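Phosphoinositol-specific phospholipase C (Pseudomonas sp., PDB 5FYP) probably cleaves phosphoinositides at the phosphodiester bond of their head group, in a calcium-dependent reaction carried out by a TIM-barrel-like domain. Local coordinates at residues K134-D137 with E138-R142; K147-P151 with Q152-T156; C28-K31 with Q32-N35; L188-E192 with N193-S197; G223-S226 with G227-S230. All blocks are in the same frame, centred on the assembly; numbering follows the deposited sequence. Where two conformers were deposited one is given.

Interaction 1: residues K134-D137 with E138-R142; sequences KDFD and ELVAR
Lys134 and Glu138 form an i to i+4 salt bridge on the exposed side of helix 133-144, in a local contact along that helix. Lys134 NZ donates to Glu138 OE2 at 2.8 Å, reaching the oxygen on its syn side but 34° out of the carboxylate plane. The lysine chain runs extended until its last torsion, where a bend (chi4 -52°) swings the ammonium group back over the glutamate. The other carboxylate oxygen faces Asp135: Glu138 OE1 and Asp135 OD1 are 4.2 Å apart, with the two carboxylate planes 78° from each other. Water 1 sits between them and donates to both, 2.7 Å from Asp135 OD1 and 2.6 Å from Glu138 OE1, which probably eases the closeness of two negative groups; Asp135 OD2 meanwhile meets Thr132 OG1. Beneath these side chains runs the regular helical ladder. Glu138 N bonds to Lys134 O at 2.9 Å, and Leu139, Val140 and Ala141 repeat the pattern onto Asp135, Phe136 and Asp137. On the buried side, Val140 CG1 lies over one face of the Phe136 ring, a loose approach of 4.5 Å to CZ. Phe136 also meets the ring of Phe51 nearly parallel and that of Trp66 edge-to-face. Lys134 and Glu138 thus lie on the outer side, while Phe136, Leu139 and Val140 face strand 46-52 and helix 94-107. Asp137 faces helix 193-203, forming a salt bridge with its last residue, Arg203, and a hydrogen bond with Tyr199 one turn earlier.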
loop_
_atom_site.group_PDB
_atom_site.type_symbol
_atom_site.label_atom_id
_atom_site.label_comp_id
_atom_site.label_asym_id
_atom_site.label_seq_id
_atom_site.Cartn_x
_atom_site.Cartn_y
_atom_site.Cartn_z
ATOM N N LYS A 134 -17.362 -0.381 -3.562
ATOM C CA LYS A 134 -17.504 -1.064 -4.826
ATOM C C LYS A 134 -17.022 -0.198 -6.014
ATOM O O LYS A 134 -16.336 -0.689 -6.911
ATOM C CB LYS A 134 -18.944 -1.506 -5.040
ATOM C CG LYS A 134 -19.220 -2.231 -6.345
ATOM C CD LYS A 134 -20.500 -3.026 -6.189
ATOM C CE LYS A 134 -21.059 -3.615 -7.469
ATOM N NZ LYS A 134 -21.225 -2.631 -8.576
ATOM N N ASP A 135 -17.378 1.093 -5.991
ATOM C CA ASP A 135 -16.924 2.008 -7.049
ATOM C C ASP A 135 -15.394 2.109 -7.054
ATOM O O ASP A 135 -14.794 2.187 -8.120
ATOM C CB ASP A 135 -17.526 3.383 -6.892
ATOM C CG ASP A 135 -19.033 3.397 -7.051
ATOM O OD1 ASP A 135 -19.512 2.973 -8.121
ATOM O OD2 ASP A 135 -19.737 3.797 -6.097
ATOM N N PHE A 136 -14.796 2.135 -5.872
ATOM C CA PHE A 136 -13.342 2.181 -5.763
ATOM C C PHE A 136 -12.696 0.926 -6.346
ATOM O O PHE A 136 -11.758 1.036 -7.143
ATOM C CB PHE A 136 -12.999 2.415 -4.302
ATOM C CG PHE A 136 -11.557 2.667 -4.036
ATOM C CD1 PHE A 136 -10.976 3.863 -4.424
ATOM C CD2 PHE A 136 -10.791 1.730 -3.354
ATOM C CE1 PHE A 136 -9.667 4.158 -4.139
ATOM C CE2 PHE A 136 -9.458 2.018 -3.045
ATOM C CZ PHE A 136 -8.918 3.230 -3.481
ATOM N N ASP A 137 -13.219 -0.244 -5.976
ATOM C CA ASP A 137 -12.725 -1.495 -6.554
ATOM C C ASP A 137 -12.891 -1.487 -8.069
ATOM O O ASP A 137 -12.000 -1.968 -8.779
ATOM C CB ASP A 137 -13.420 -2.707 -5.968
ATOM C CG ASP A 137 -12.812 -3.192 -4.659
ATOM O OD1 ASP A 137 -11.847 -2.560 -4.162
ATOM O OD2 ASP A 137 -13.248 -4.251 -4.191
ATOM N N GLU A 138 -14.014 -0.977 -8.552
ATOM C CA GLU A 138 -14.238 -0.991 -9.986
ATOM C C GLU A 138 -13.221 -0.101 -10.714
ATOM O O GLU A 138 -12.741 -0.461 -11.775
ATOM C CB GLU A 138 -15.694 -0.631 -10.309
ATOM C CG GLU A 138 -16.639 -1.779 -9.973
ATOM C CD GLU A 138 -18.110 -1.518 -10.162
ATOM O OE1 GLU A 138 -18.504 -0.378 -10.376
ATOM O OE2 GLU A 138 -18.866 -2.490 -10.044
ATOM N N LEU A 139 -12.895 1.054 -10.127
ATOM C CA LEU A 139 -11.877 1.931 -10.706
ATOM C C LEU A 139 -10.524 1.218 -10.763
ATOM O O LEU A 139 -9.888 1.202 -11.808
ATOM C CB LEU A 139 -11.738 3.227 -9.901
ATOM C CG LEU A 139 -10.514 4.079 -10.235
ATOM C CD1 LEU A 139 -10.557 4.525 -11.683
ATOM C CD2 LEU A 139 -10.410 5.286 -9.324
ATOM N N VAL A 140 -10.072 0.690 -9.626
ATOM C CA VAL A 140 -8.723 0.150 -9.629
ATOM C C VAL A 140 -8.618 -1.085 -10.546
ATOM O O VAL A 140 -7.595 -1.298 -11.173
ATOM C CB VAL A 140 -8.173 -0.101 -8.215
ATOM C CG1 VAL A 140 -8.187 1.216 -7.407
ATOM C CG2 VAL A 140 -8.899 -1.195 -7.466
ATOM N N ALA A 141 -9.691 -1.859 -10.610
ATOM C CA ALA A 141 -9.721 -3.025 -11.500
ATOM C C ALA A 141 -9.732 -2.601 -12.972
ATOM O O ALA A 141 -9.089 -3.211 -13.794
ATOM C CB ALA A 141 -10.923 -3.908 -11.195
ATOM N N ARG A 142 -10.465 -1.549 -13.270
ATOM C CA ARG A 142 -10.512 -1.027 -14.650
ATOM C C ARG A 142 -9.147 -0.526 -15.109
ATOM O O ARG A 142 -8.727 -0.769 -16.228
ATOM C CB ARG A 142 -11.552 0.076 -14.767
ATOM C CG ARG A 142 -11.696 0.634 -16.157
ATOM C CD ARG A 142 -13.003 1.421 -16.277
ATOM N NE ARG A 142 -13.094 2.496 -15.287
ATOM C CZ ARG A 142 -12.396 3.630 -15.338
ATOM N NH1 ARG A 142 -11.544 3.863 -16.320
ATOM N NH2 ARG A 142 -12.553 4.537 -14.384
HETATM O O HOH W 1 -18.256 2.221 -10.404
#

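Interaction 2: residues K147-P151 with Q152-T156; sequences KLFTP and QDLAT
Thr150 holds OG1 between its backbone N and carbonyl carbon (chi1 70°), while Asp153 sets CG beside its own backbone N (chi1 -59°); these two choices bring hydroxyl and carboxylate together at the start of helix 151-158. The result is a capping box with Thr150 as N-cap. Thr150 N donates to Asp153 OD2 at 2.8 Å, arriving on the anti side and well out of the carboxylate plane. In return Asp153 N reaches Thr150 OG1 at 3.5 Å, a weak but fairly straight bond. The first helical turn continues with Leu154 N on Thr150 O at 3.1 Å.

The side chains of Phe149 and Asp153 run antiparallel, Phe149 CE1 3.6 Å from Asp153 CB, and Phe149 CZ comes within 3.9 Å of Leu154 CB. The ring also meets Leu185 of strand 184-189, and Phe149, Pro151 and Leu154 all pack on Phe210 of strand 210-211. Farther along, Gln152 NE2 bonds to Thr156 OG1 at 3.1 Å.

Side-chain and backbone groups thus exchange bonds where a helix has no preceding turn to supply acceptors. The aspartate's negative charge, placed at the helix N-terminus, is likely to be stabilised by the helix dipole.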
loop_
_atom_site.group_PDB
_atom_site.type_symbol
_atom_site.label_atom_id
_atom_site.label_comp_id
_atom_site.label_asym_id
_atom_site.label_seq_id
_atom_site.Cartn_x
_atom_site.Cartn_y
_atom_site.Cartn_z
ATOM N N LYS A 147 -3.217 -7.002 -13.521
ATOM C CA LYS A 147 -1.961 -6.764 -12.808
ATOM C C LYS A 147 -2.089 -6.938 -11.303
ATOM O O LYS A 147 -1.094 -7.116 -10.629
ATOM C CB LYS A 147 -1.415 -5.368 -13.093
ATOM C CG LYS A 147 -0.962 -5.153 -14.517
ATOM C CD LYS A 147 -0.482 -3.710 -14.712
ATOM C CE LYS A 147 -0.123 -3.378 -16.161
ATOM N NZ LYS A 147 1.063 -4.145 -16.633
ATOM N N LEU A 148 -3.300 -6.833 -10.774
ATOM C CA LEU A 148 -3.458 -6.834 -9.309
ATOM C C LEU A 148 -3.190 -8.190 -8.680
ATOM O O LEU A 148 -3.510 -9.250 -9.249
ATOM C CB LEU A 148 -4.851 -6.370 -8.913
ATOM C CG LEU A 148 -5.202 -4.939 -9.334
ATOM C CD1 LEU A 148 -6.569 -4.598 -8.800
ATOM C CD2 LEU A 148 -4.190 -3.943 -8.857
ATOM N N PHE A 149 -2.596 -8.132 -7.503
ATOM C CA PHE A 149 -2.521 -9.233 -6.550
ATOM C C PHE A 149 -3.318 -8.761 -5.325
ATOM O O PHE A 149 -3.015 -7.713 -4.786
ATOM C CB PHE A 149 -1.068 -9.526 -6.187
ATOM C CG PHE A 149 -0.890 -10.619 -5.175
ATOM C CD1 PHE A 149 -0.930 -11.939 -5.545
ATOM C CD2 PHE A 149 -0.645 -10.323 -3.842
ATOM C CE1 PHE A 149 -0.750 -12.964 -4.625
ATOM C CE2 PHE A 149 -0.469 -11.338 -2.918
ATOM C CZ PHE A 149 -0.529 -12.657 -3.303
ATOM N N THR A 150 -4.337 -9.525 -4.953
ATOM C CA THR A 150 -5.332 -9.097 -3.979
ATOM C C THR A 150 -5.341 -9.995 -2.741
ATOM O O THR A 150 -4.720 -11.059 -2.725
ATOM C CB THR A 150 -6.716 -9.139 -4.600
ATOM O OG1 THR A 150 -7.067 -10.527 -4.784
ATOM C CG2 THR A 150 -6.775 -8.383 -5.932
ATOM N N PRO A 151 -6.101 -9.601 -1.716
ATOM C CA PRO A 151 -6.191 -10.455 -0.519
ATOM C C PRO A 151 -6.633 -11.889 -0.797
ATOM O O PRO A 151 -6.059 -12.828 -0.256
ATOM C CB PRO A 151 -7.150 -9.682 0.368
ATOM C CG PRO A 151 -6.926 -8.233 0.025
ATOM C CD PRO A 151 -6.683 -8.266 -1.467
ATOM N N GLN A 152 -7.631 -12.074 -1.642
ATOM C CA GLN A 152 -8.029 -13.436 -1.972
ATOM C C GLN A 152 -6.902 -14.231 -2.636
ATOM O O GLN A 152 -6.779 -15.432 -2.432
ATOM C CB GLN A 152 -9.245 -13.407 -2.870
ATOM C CG GLN A 152 -9.724 -14.776 -3.327
ATOM C CD GLN A 152 -10.180 -15.642 -2.177
ATOM O OE1 GLN A 152 -11.230 -15.395 -1.625
ATOM N NE2 GLN A 152 -9.417 -16.676 -1.838
ATOM N N ASP A 153 -6.096 -13.573 -3.463
ATOM C CA ASP A 153 -4.970 -14.260 -4.078
ATOM C C ASP A 153 -4.003 -14.765 -3.020
ATOM O O ASP A 153 -3.483 -15.878 -3.098
ATOM C CB ASP A 153 -4.274 -13.344 -5.063
ATOM C CG ASP A 153 -5.203 -12.864 -6.165
ATOM O OD1 ASP A 153 -6.106 -13.634 -6.603
ATOM O OD2 ASP A 153 -4.995 -11.720 -6.647
ATOM N N LEU A 154 -3.719 -13.924 -2.015
ATOM C CA LEU A 154 -2.851 -14.321 -0.922
ATOM C C LEU A 154 -3.470 -15.457 -0.127
ATOM O O LEU A 154 -2.805 -16.417 0.241
ATOM C CB LEU A 154 -2.562 -13.126 -0.037
ATOM C CG LEU A 154 -1.668 -13.427 1.180
ATOM C CD1 LEU A 154 -0.299 -13.949 0.802
ATOM C CD2 LEU A 154 -1.570 -12.165 2.015
ATOM N N ALA A 155 -4.762 -15.347 0.138
ATOM C CA ALA A 155 -5.489 -16.372 0.896
ATOM C C ALA A 155 -5.403 -17.730 0.214
ATOM O O ALA A 155 -5.092 -18.748 0.847
ATOM C CB ALA A 155 -6.923 -15.936 1.103
ATOM N N THR A 156 -5.637 -17.760 -1.081
ATOM C CA THR A 156 -5.494 -18.990 -1.826
ATOM C C THR A 156 -4.067 -19.520 -1.730
ATOM O O THR A 156 -3.855 -20.719 -1.539
ATOM C CB THR A 156 -5.919 -18.758 -3.271
ATOM O OG1 THR A 156 -7.315 -18.454 -3.273
ATOM C CG2 THR A 156 -5.633 -19.971 -4.145
#

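Interaction 3: residues C28-K31 with Q32-N35; sequences CYEK and QYAN
Between Glu30 and Tyr33 the chain makes a tight turn, closed by Tyr33 N on Glu30 O at 2.9 Å. Ala34 N adds a long, weak bond to the same oxygen. The Glu30 side chain runs parallel to those of Gln32 and Tyr33. Gln32 NE2 donates to Glu30 OE1 at 2.9 Å: the acceptor is in the amide plane, but the amide comes to the carboxylate from above, 54° out of its plane. With CG placed between its backbone N and carbonyl carbon (chi1 63°), Gln32 also lays that methylene over the centre of the Tyr33 ring, 3.5 Å above it. The other carboxylate oxygen, Glu30 OE2, approaches the ring edge at Tyr33 CE2, 3.5 Å away. Water 2 closes a bridge, 2.6 Å from Glu30 OE2 and 2.7 Å from Tyr33 OH. Replacing Glu30 by an alanine would probably deprive the water of its carboxylate and the Gln32 amide of this acceptor, and leave that amide freer to turn. Behind the turn, Cys28 is joined to Cys25 by a disulfide, and the hydroxyl of Tyr29 bonds to Asp50, one of the calcium ligands. The glutamate thus divides its oxygens in a polar network at the surface beside the metal site: OE1 takes the Gln32 amide, while OE2, next to the Tyr33 edge, takes water 2 and a weak bond from Asn27, another calcium ligand.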
loop_
_atom_site.group_PDB
_atom_site.type_symbol
_atom_site.label_atom_id
_atom_site.label_comp_id
_atom_site.label_asym_id
_atom_site.label_seq_id
_atom_site.Cartn_x
_atom_site.Cartn_y
_atom_site.Cartn_z
ATOM N N CYS A 28 4.913 10.735 -2.231
ATOM C CA CYS A 28 5.690 11.096 -3.422
ATOM C C CYS A 28 4.931 11.586 -4.630
ATOM O O CYS A 28 5.546 11.906 -5.642
ATOM C CB CYS A 28 6.627 9.989 -3.847
ATOM S SG CYS A 28 5.849 8.405 -4.142
ATOM N N TYR A 29 3.611 11.652 -4.514
ATOM C CA TYR A 29 2.786 12.378 -5.480
ATOM C C TYR A 29 2.938 13.900 -5.387
ATOM O O TYR A 29 2.509 14.627 -6.289
ATOM C CB TYR A 29 1.299 12.000 -5.258
ATOM C CG TYR A 29 0.738 12.551 -3.980
ATOM C CD1 TYR A 29 0.264 13.856 -3.926
ATOM C CD2 TYR A 29 0.783 11.840 -2.792
ATOM C CE1 TYR A 29 -0.151 14.407 -2.727
ATOM C CE2 TYR A 29 0.375 12.392 -1.603
ATOM C CZ TYR A 29 -0.081 13.698 -1.582
ATOM O OH TYR A 29 -0.446 14.300 -0.395
ATOM N N GLU A 30 3.490 14.402 -4.302
ATOM C CA GLU A 30 3.686 15.836 -4.157
ATOM C C GLU A 30 4.854 16.307 -5.017
ATOM O O GLU A 30 5.918 15.682 -5.079
ATOM C CB GLU A 30 3.909 16.253 -2.710
ATOM C CG GLU A 30 2.756 15.957 -1.789
ATOM C CD GLU A 30 2.940 16.572 -0.422
ATOM O OE1 GLU A 30 3.089 17.811 -0.379
ATOM O OE2 GLU A 30 2.942 15.842 0.578
ATOM N N LYS A 31 4.628 17.447 -5.678
ATOM C CA LYS A 31 5.616 18.006 -6.593
ATOM C C LYS A 31 6.965 18.220 -5.932
ATOM O O LYS A 31 8.015 18.134 -6.567
ATOM C CB LYS A 31 5.081 19.330 -7.202
ATOM C CG LYS A 31 3.897 19.150 -8.138
ATOM C CD LYS A 31 3.359 20.495 -8.610
ATOM C CE LYS A 31 2.071 20.350 -9.376
ATOM N NZ LYS A 31 1.648 21.653 -9.924
ATOM N N GLN A 32 6.947 18.545 -4.644
ATOM C CA GLN A 32 8.187 18.807 -3.909
ATOM C C GLN A 32 9.067 17.580 -3.713
ATOM O O GLN A 32 10.247 17.720 -3.410
ATOM C CB GLN A 32 7.869 19.408 -2.509
ATOM C CG GLN A 32 7.058 18.475 -1.578
ATOM C CD GLN A 32 6.887 19.015 -0.181
ATOM O OE1 GLN A 32 7.850 19.545 0.402
ATOM N NE2 GLN A 32 5.692 18.920 0.372
ATOM N N TYR A 33 8.504 16.378 -3.862
ATOM C CA TYR A 33 9.271 15.153 -3.603
ATOM C C TYR A 33 9.716 14.413 -4.864
ATOM O O TYR A 33 10.606 13.574 -4.798
ATOM C CB TYR A 33 8.484 14.181 -2.693
ATOM C CG TYR A 33 8.089 14.777 -1.382
ATOM C CD1 TYR A 33 9.018 15.407 -0.570
ATOM C CD2 TYR A 33 6.783 14.687 -0.910
ATOM C CE1 TYR A 33 8.632 15.978 0.639
ATOM C CE2 TYR A 33 6.376 15.261 0.255
ATOM C CZ TYR A 33 7.305 15.900 1.045
ATOM O OH TYR A 33 6.910 16.477 2.219
ATOM N N ALA A 34 9.134 14.764 -6.014
ATOM C CA ALA A 34 9.515 14.127 -7.280
ATOM C C ALA A 34 8.978 14.995 -8.409
ATOM O O ALA A 34 7.882 15.551 -8.298
ATOM C CB ALA A 34 8.991 12.699 -7.394
ATOM N N ASN A 35 9.714 15.052 -9.505
ATOM C CA ASN A 35 9.283 15.880 -10.639
ATOM C C ASN A 35 8.063 15.283 -11.357
ATOM O O ASN A 35 7.172 16.009 -11.764
ATOM C CB ASN A 35 10.447 16.142 -11.571
ATOM C CG ASN A 35 11.508 17.064 -10.944
ATOM O OD1 ASN A 35 11.236 17.822 -9.992
ATOM N ND2 ASN A 35 12.721 17.002 -11.467
HETATM O O HOH W 2 4.272 16.302 2.783
HETATM O O HOH W 3 10.623 18.055 -7.044
#

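Interaction 4: residues L188-E192 with N193-S197; sequences LNHSE and NQKLS
Leu188 and Leu196 close the packed end of this contact, where strand 184-189 turns into helix 193-203 within a beta-alpha-beta unit. Their side chains overlap head to tail, Leu188 CD2 3.9 Å from Leu196 CD1, and the same methyl carbon of Leu196 rests 3.7 Å from His190 CB. Next along, the Lys195 chain lies across one face of the His190 ring: CG stands 3.7 Å from the centroid and 13° off the ring normal, a CH-pi contact. Chi1 (-86°) sets CG over the ring, and the bend at chi2 (58°) turns the rest of the chain along it toward Glu192. The imidazole is held from its edge as well, for Glu192 N donates to His190 ND1 at 2.9 Å, lying in the ring plane, and NE2 makes a weak bond to Gln122 O. Were His190 an alanine, the Glu192 N-H would probably lose its acceptor and a gap would open under the lysine methylenes.

The outer side is polar and wetter. Lys195 NZ forms a salt bridge with Glu192 OE1 at 2.8 Å, met from above the carboxylate plane. Water 5 links Ser191 O with Asn193 N, donating to the first and accepting from the second at 2.9 Å. Lys195 therefore serves two chemistries, its methylenes covering an aromatic face and its ammonium group probably offsetting the charge of a carboxylate; the bond from Glu192 N is consistent with an unprotonated ND1.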
loop_
_atom_site.group_PDB
_atom_site.type_symbol
_atom_site.label_atom_id
_atom_site.label_comp_id
_atom_site.label_asym_id
_atom_site.label_seq_id
_atom_site.Cartn_x
_atom_site.Cartn_y
_atom_site.Cartn_z
ATOM N N LEU A 188 -4.937 0.118 1.387
ATOM C CA LEU A 188 -5.784 1.210 1.882
ATOM C C LEU A 188 -5.312 1.646 3.268
ATOM O O LEU A 188 -5.153 0.823 4.177
ATOM C CB LEU A 188 -7.232 0.749 1.958
ATOM C CG LEU A 188 -8.250 1.817 2.331
ATOM C CD1 LEU A 188 -8.321 2.915 1.266
ATOM C CD2 LEU A 188 -9.606 1.192 2.557
ATOM N N ASN A 189 -5.093 2.958 3.412
ATOM C CA ASN A 189 -4.872 3.584 4.710
ATOM C C ASN A 189 -5.960 4.641 4.921
ATOM O O ASN A 189 -6.541 5.158 3.954
ATOM C CB ASN A 189 -3.487 4.246 4.829
ATOM C CG ASN A 189 -2.309 3.297 4.825
ATOM O OD1 ASN A 189 -2.400 2.050 4.937
ATOM N ND2 ASN A 189 -1.178 3.873 4.754
ATOM N N HIS A 190 -6.148 5.022 6.178
ATOM C CA HIS A 190 -7.018 6.130 6.579
ATOM C C HIS A 190 -6.652 6.456 8.019
ATOM O O HIS A 190 -6.140 5.599 8.725
ATOM C CB HIS A 190 -8.513 5.719 6.449
ATOM C CG HIS A 190 -9.497 6.847 6.579
ATOM N ND1 HIS A 190 -9.844 7.402 7.782
ATOM C CD2 HIS A 190 -10.182 7.528 5.632
ATOM C CE1 HIS A 190 -10.685 8.383 7.574
ATOM N NE2 HIS A 190 -10.902 8.493 6.272
ATOM N N SER A 191 -6.914 7.668 8.465
ATOM C CA SER A 191 -6.673 7.970 9.883
ATOM C C SER A 191 -7.558 7.152 10.822
ATOM O O SER A 191 -7.185 6.909 11.970
ATOM C CB SER A 191 -6.856 9.457 10.148
ATOM O OG SER A 191 -8.200 9.842 10.051
ATOM N N GLU A 192 -8.718 6.737 10.333
ATOM C CA GLU A 192 -9.725 6.004 11.132
ATOM C C GLU A 192 -9.871 4.589 10.608
ATOM O O GLU A 192 -10.310 4.380 9.468
ATOM C CB GLU A 192 -11.075 6.694 11.043
ATOM C CG GLU A 192 -11.081 8.113 11.531
ATOM C CD GLU A 192 -12.345 8.848 11.139
ATOM O OE1 GLU A 192 -13.407 8.241 11.071
ATOM O OE2 GLU A 192 -12.287 10.060 10.960
ATOM N N ASN A 193 -9.553 3.623 11.465
ATOM C CA ASN A 193 -9.721 2.232 11.053
ATOM C C ASN A 193 -11.163 1.901 10.688
ATOM O O ASN A 193 -11.387 0.939 9.936
ATOM C CB ASN A 193 -9.226 1.296 12.146
ATOM C CG ASN A 193 -7.720 1.322 12.328
ATOM O OD1 ASN A 193 -6.992 1.759 11.442
ATOM N ND2 ASN A 193 -7.257 0.826 13.458
ATOM N N GLN A 194 -12.138 2.646 11.204
ATOM C CA GLN A 194 -13.521 2.450 10.813
ATOM C C GLN A 194 -13.704 2.456 9.288
ATOM O O GLN A 194 -14.525 1.694 8.786
ATOM C CB GLN A 194 -14.389 3.556 11.440
ATOM C CG GLN A 194 -14.618 3.460 12.926
ATOM C CD GLN A 194 -13.502 3.965 13.831
ATOM O OE1 GLN A 194 -12.347 4.314 13.396
ATOM N NE2 GLN A 194 -13.810 3.970 15.134
ATOM N N LYS A 195 -12.977 3.317 8.573
ATOM C CA LYS A 195 -13.147 3.370 7.127
ATOM C C LYS A 195 -12.635 2.111 6.446
ATOM O O LYS A 195 -13.167 1.702 5.414
ATOM C CB LYS A 195 -12.501 4.622 6.519
ATOM C CG LYS A 195 -13.381 5.865 6.510
ATOM C CD LYS A 195 -13.883 6.325 7.847
ATOM C CE LYS A 195 -14.634 7.649 7.728
ATOM N NZ LYS A 195 -15.232 8.101 8.995
ATOM N N LEU A 196 -11.599 1.498 7.011
ATOM C CA LEU A 196 -11.095 0.229 6.518
ATOM C C LEU A 196 -12.094 -0.892 6.819
ATOM O O LEU A 196 -12.298 -1.782 6.000
ATOM C CB LEU A 196 -9.723 -0.094 7.121
ATOM C CG LEU A 196 -8.521 0.603 6.475
ATOM C CD1 LEU A 196 -8.637 2.060 6.210
ATOM C CD2 LEU A 196 -7.286 0.287 7.268
ATOM N N SER A 197 -12.696 -0.851 8.011
ATOM C CA SER A 197 -13.690 -1.851 8.376
ATOM C C SER A 197 -14.909 -1.784 7.448
ATOM O O SER A 197 -15.430 -2.814 7.032
ATOM C CB SER A 197 -14.084 -1.660 9.827
ATOM O OG SER A 197 -14.841 -2.777 10.284
HETATM O O HOH W 4 -6.963 3.115 9.153
HETATM O O HOH W 5 -7.935 4.504 13.643
#

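Interaction 5: residues G223-S226 with G227-S230; sequences GKVS and GMSS
Met228, Lys224 and Gly227 build this contact round a type II beta turn, Val225 to Met228, in the loop between helices 219-222 and 230-233. Met228 closes the turn through its backbone, N donating to Val225 O at 3.0 Å. Its side chain then runs alongside Val225, pointing the same way. Bends at chi2 and chi3 (-54° for the latter) curl the terminal methyl back, so that CE touches Val225 CB at 3.7 Å and both valine methyls lie near it. Beyond the turn Met228 meets Leu196 and Ser197 of helix 193-203.

Lys224 approaches from the other side of the turn's backbone. Its chain is extended up to the last torsion, which turns the ammonium group (chi4 -57°) onto Met228 O at 2.9 Å; CE is itself 3.1 Å from that oxygen. The same nitrogen has a weak bond to Val225 O at 3.3 Å, drawing the two carbonyls of the loop to one positive group.

Gly227 occupies the third position with phi 79°, and a beta carbon there would fall 2.6 Å from Ser226 O, a clash. Ser226 O accepts from Asn193 outside the turn.

The chemistry is split between the two sides: a sulfur-bearing chain and a valine give apolar cover toward the helix, while a lysine on the exposed side probably offsets the negative ends of two backbone carbonyls.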
loop_
_atom_site.group_PDB
_atom_site.type_symbol
_atom_site.label_atom_id
_atom_site.label_comp_id
_atom_site.label_asym_id
_atom_site.label_seq_id
_atom_site.Cartn_x
_atom_site.Cartn_y
_atom_site.Cartn_z
ATOM N N GLY A 223 -6.026 -9.543 16.741
ATOM C CA GLY A 223 -7.299 -9.631 17.436
ATOM C C GLY A 223 -8.357 -8.771 16.791
ATOM O O GLY A 223 -8.323 -8.541 15.575
ATOM N N LYS A 224 -9.305 -8.326 17.591
ATOM C CA LYS A 224 -10.283 -7.347 17.125
ATOM C C LYS A 224 -9.544 -6.007 17.041
ATOM O O LYS A 224 -9.134 -5.440 18.057
ATOM C CB LYS A 224 -11.494 -7.234 18.042
ATOM C CG LYS A 224 -12.479 -6.174 17.541
ATOM C CD LYS A 224 -13.462 -5.709 18.587
ATOM C CE LYS A 224 -14.175 -4.423 18.179
ATOM N NZ LYS A 224 -13.233 -3.278 17.867
ATOM N N VAL A 225 -9.335 -5.560 15.810
ATOM C CA VAL A 225 -8.565 -4.346 15.567
ATOM C C VAL A 225 -9.349 -3.144 16.086
ATOM O O VAL A 225 -10.573 -3.072 15.931
ATOM C CB VAL A 225 -8.306 -4.231 14.056
ATOM C CG1 VAL A 225 -7.620 -2.930 13.689
ATOM C CG2 VAL A 225 -7.489 -5.410 13.553
ATOM N N SER A 226 -8.648 -2.189 16.693
ATOM C CA SER A 226 -9.282 -0.978 17.178
ATOM C C SER A 226 -10.052 -0.306 16.057
ATOM O O SER A 226 -9.547 -0.142 14.939
ATOM C CB SER A 226 -8.219 -0.010 17.675
ATOM O OG SER A 226 -7.424 -0.624 18.674
ATOM N N GLY A 227 -11.309 0.038 16.323
ATOM C CA GLY A 227 -12.126 0.704 15.347
ATOM C C GLY A 227 -12.733 -0.168 14.268
ATOM O O GLY A 227 -13.379 0.364 13.358
ATOM N N MET A 228 -12.526 -1.491 14.325
ATOM C CA MET A 228 -13.052 -2.408 13.311
ATOM C C MET A 228 -13.881 -3.492 13.952
ATOM O O MET A 228 -13.709 -3.872 15.114
ATOM C CB MET A 228 -11.954 -3.052 12.466
ATOM C CG MET A 228 -10.949 -2.026 11.912
ATOM S SD MET A 228 -10.290 -2.439 10.285
ATOM C CE MET A 228 -9.690 -4.083 10.601
ATOM N N SER A 229 -14.729 -4.090 13.127
ATOM C CA SER A 229 -15.398 -5.314 13.535
ATOM C C SER A 229 -14.419 -6.496 13.560
ATOM O O SER A 229 -13.357 -6.495 12.929
ATOM C CB SER A 229 -16.520 -5.645 12.566
ATOM O OG SER A 229 -15.996 -5.921 11.272
ATOM N N SER A 230 -14.792 -7.532 14.295
ATOM C CA SER A 230 -14.069 -8.788 14.249
ATOM C C SER A 230 -14.006 -9.361 12.810
ATOM O O SER A 230 -12.973 -9.835 12.333
ATOM C CB SER A 230 -14.684 -9.756 15.234
ATOM O OG SER A 230 -13.968 -10.952 15.192
#

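Overall arrangement
Interaction 2 is buried, interactions 1, 4 and 5 are partly buried, and interaction 3 is a surface contact. From contact centre to chain centre, interactions 2 and 4 lie about 13 Å out and interaction 5 about 20 Å. Strand 184-189 ties the inner pair together: it carries part of interaction 4 and receives side chains from interaction 2. Interactions 4 and 5 touch directly, Asn193 probably bonding to the turn's backbone and Ser197 to Ser229 just beyond it; interactions 1 and 2 meet by packing of successive elements. Interaction 3 stands apart, across the chain's centre from interactions 2 and 5. Salt bridges mark interactions 1 and 4, a capping box interaction 2, and amide or ammonium bonds without charge pairing interactions 3 and 5.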